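Local coordinates for protein beta-glucosidase (Pseudoalteromonas sp., PDB 3F95) that forms the extra C-terminal beta-sandwich domain of an exo-1,3/1,4-beta-glucanase, an enzyme that probably releases glucose from beta-glucans, at residues A135-C140 with S178-C183. Residues are numbered along the deposited sequence; the frame is centred on the assembly and turned at random. Where two conformers were deposited one is given.
Sequences AIPLHC and SISLTC
A135 ties the strand 132-137 to the short C-terminal strand 179-180 through both of its backbone polar atoms. Its N donates to I179 O and its O accepts from L181 N, each at 2.8 Å. S180 CA, 3.2 Å from A135 O, adds a CA-H...O contact. This is a parallel pairing, with A135 opposite S180, and it adds 179-180 to the mixed sheet of the sandwich alongside strand 132-137, whose other neighbour is strand 87-94.

The apolar contact is between I136 and L181, whose side chains run alongside each other in the same direction, I136 CG1 resting 3.9 Å from L181 CD1. A chi1 of -56° puts I136 CG1 anti to the carbonyl carbon, and L181 CG is placed likewise, carrying CD1 to it.

The P137 ring packs against a backbone carbonyl, its CD 3.3 Å from L181 O, which, like P137 O, accepts a hydrogen bond from R115.

Past the strands, C140 SG and C183 SG form a 2.0 Å disulfide with chi3 of -90°, the relaxed value for such a bond. Since a single bridged residue pair joins the strands, the disulfide adds a covalent tie at the more exposed end, where no backbone hydrogen bond links the two segments.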
ATOM      1  N   ALA A 135      -7.328  -5.688   6.804  1.00 16.62           N
ATOM      2  CA  ALA A 135      -8.484  -4.847   6.514  1.00 16.86           C
ATOM      3  C   ALA A 135      -8.349  -3.526   7.273  1.00 17.50           C
ATOM      4  O   ALA A 135      -8.184  -3.504   8.486  1.00 17.05           O
ATOM      5  CB  ALA A 135      -9.832  -5.574   6.836  1.00 16.89           C
ATOM      6  N   ILE A 136      -8.343  -2.421   6.538  1.00 16.85           N
ATOM      7  CA  ILE A 136      -8.084  -1.122   7.159  1.00 17.59           C
ATOM      8  C   ILE A 136      -9.321  -0.224   7.133  1.00 17.70           C
ATOM      9  O   ILE A 136      -9.667   0.332   6.086  1.00 16.76           O
ATOM     10  CB  ILE A 136      -6.876  -0.390   6.504  1.00 17.88           C
ATOM     11  CG1 ILE A 136      -5.635  -1.294   6.571  1.00 18.87           C
ATOM     12  CG2 ILE A 136      -6.642   0.928   7.212  1.00 16.63           C
ATOM     13  CD1 ILE A 136      -4.465  -0.842   5.703  1.00 18.22           C
ATOM     14  N   PRO A 137      -9.997  -0.088   8.290  1.00 18.02           N
ATOM     15  CA  PRO A 137     -11.200   0.751   8.285  1.00 18.60           C
ATOM     16  C   PRO A 137     -10.806   2.166   7.891  1.00 19.40           C
ATOM     17  O   PRO A 137      -9.797   2.689   8.375  1.00 17.47           O
ATOM     18  CB  PRO A 137     -11.712   0.691   9.721  1.00 19.37           C
ATOM     19  CG  PRO A 137     -10.608   0.018  10.541  1.00 19.17           C
ATOM     20  CD  PRO A 137      -9.697  -0.693   9.601  1.00 18.50           C
ATOM     21  N   LEU A 138     -11.567   2.754   6.977  1.00 20.62           N
ATOM     22  CA  LEU A 138     -11.218   4.080   6.452  1.00 23.53           C
ATOM     23  C   LEU A 138     -11.577   5.203   7.416  1.00 25.98           C
ATOM     24  O   LEU A 138     -10.988   6.288   7.382  1.00 27.48           O
ATOM     25  CB  LEU A 138     -11.858   4.299   5.075  1.00 22.57           C
ATOM     26  CG  LEU A 138     -11.389   3.315   3.982  1.00 22.33           C
ATOM     27  CD1 LEU A 138     -12.038   3.622   2.639  1.00 23.45           C
ATOM     28  CD2 LEU A 138      -9.852   3.297   3.849  1.00 21.75           C
ATOM     29  N   HIS A 139     -12.537   4.942   8.289  1.00 29.02           N
ATOM     30  CA  HIS A 139     -12.961   5.986   9.206  1.00 31.28           C
ATOM     31  C   HIS A 139     -12.944   5.580  10.674  1.00 32.00           C
ATOM     32  O   HIS A 139     -13.480   4.546  11.056  1.00 32.31           O
ATOM     33  CB  HIS A 139     -14.295   6.555   8.764  1.00 32.08           C
ATOM     34  CG  HIS A 139     -14.208   7.313   7.471  1.00 34.19           C
ATOM     35  ND1 HIS A 139     -14.423   6.720   6.245  1.00 36.89           N
ATOM     36  CD2 HIS A 139     -13.893   8.604   7.213  1.00 36.61           C
ATOM     37  CE1 HIS A 139     -14.270   7.615   5.289  1.00 35.21           C
ATOM     38  NE2 HIS A 139     -13.948   8.766   5.848  1.00 38.05           N
ATOM     39  N   CYS A 140     -12.286   6.402  11.471  1.00 33.26           N
ATOM     40  CA  CYS A 140     -12.186   6.188  12.900  1.00 35.10           C
ATOM     41  C   CYS A 140     -13.378   6.776  13.658  1.00 36.25           C
ATOM     42  O   CYS A 140     -14.271   6.036  14.083  1.00 37.58           O
ATOM     43  CB  CYS A 140     -10.863   6.757  13.400  1.00 35.11           C
ATOM     44  SG  CYS A 140      -9.469   5.742  12.808  1.00 36.73           S
ATOM     45  N   SER A 178      -9.356 -11.920   7.293  1.00 25.46           N
ATOM     46  CA  SER A 178      -8.658 -10.645   7.459  1.00 23.02           C
ATOM     47  C   SER A 178      -8.416 -10.246   8.916  1.00 22.20           C
ATOM     48  O   SER A 178      -9.166 -10.633   9.823  1.00 21.23           O
ATOM     49  CB  SER A 178      -9.393  -9.534   6.717  1.00 22.93           C
ATOM     50  OG  SER A 178     -10.586  -9.170   7.389  1.00 22.43           O
ATOM     51  N   ILE A 179      -7.355  -9.474   9.114  1.00 20.06           N
ATOM     52  CA  ILE A 179      -7.011  -8.861  10.386  1.00 19.44           C
ATOM     53  C   ILE A 179      -7.267  -7.359  10.236  1.00 19.31           C
ATOM     54  O   ILE A 179      -6.700  -6.721   9.344  1.00 18.02           O
ATOM     55  CB  ILE A 179      -5.527  -9.127  10.714  1.00 19.86           C
ATOM     56  CG1 ILE A 179      -5.221 -10.640  10.648  1.00 20.85           C
ATOM     57  CG2 ILE A 179      -5.107  -8.475  12.064  1.00 20.36           C
ATOM     58  CD1 ILE A 179      -3.708 -10.976  10.803  1.00 19.85           C
ATOM     59  N   SER A 180      -8.146  -6.808  11.073  1.00 18.08           N
ATOM     60  CA  SER A 180      -8.487  -5.398  10.990  0.50 17.88           C
ATOM     61  C   SER A 180      -7.467  -4.525  11.735  1.00 18.15           C
ATOM     62  O   SER A 180      -7.215  -4.713  12.944  1.00 17.69           O
ATOM     63  CB  SER A 180      -9.926  -5.163  11.482  0.50 17.16           C
ATOM     64  OG  SER A 180     -10.278  -3.783  11.421  0.50 19.26           O
ATOM     65  N   LEU A 181      -6.868  -3.578  11.007  1.00 17.58           N
ATOM     66  CA  LEU A 181      -6.023  -2.558  11.626  1.00 17.64           C
ATOM     67  C   LEU A 181      -6.921  -1.452  12.155  1.00 18.01           C
ATOM     68  O   LEU A 181      -7.055  -0.380  11.571  1.00 18.23           O
ATOM     69  CB  LEU A 181      -4.965  -2.003  10.649  1.00 17.30           C
ATOM     70  CG  LEU A 181      -4.021  -3.044  10.035  1.00 17.70           C
ATOM     71  CD1 LEU A 181      -2.933  -2.290   9.260  1.00 16.87           C
ATOM     72  CD2 LEU A 181      -3.419  -3.935  11.137  1.00 17.08           C
ATOM     73  N   THR A 182      -7.543  -1.740  13.288  1.00 18.56           N
ATOM     74  CA  THR A 182      -8.503  -0.846  13.911  1.00 19.43           C
ATOM     75  C   THR A 182      -7.818   0.424  14.416  1.00 20.26           C
ATOM     76  O   THR A 182      -6.602   0.476  14.535  1.00 18.53           O
ATOM     77  CB  THR A 182      -9.229  -1.579  15.086  1.00 19.42           C
ATOM     78  OG1 THR A 182      -8.262  -1.931  16.077  1.00 18.42           O
ATOM     79  CG2 THR A 182      -9.903  -2.850  14.581  1.00 20.80           C
ATOM     80  N   CYS A 183      -8.620   1.447  14.690  1.00 23.12           N
ATOM     81  CA  CYS A 183      -8.140   2.755  15.099  1.00 26.41           C
ATOM     82  C   CYS A 183      -7.517   2.750  16.490  1.00 27.26           C
ATOM     83  O   CYS A 183      -7.965   2.004  17.372  1.00 26.77           O
ATOM     84  CB  CYS A 183      -9.307   3.736  15.041  1.00 27.79           C
ATOM     85  SG  CYS A 183     -10.020   3.873  13.360  1.00 32.97           S
TER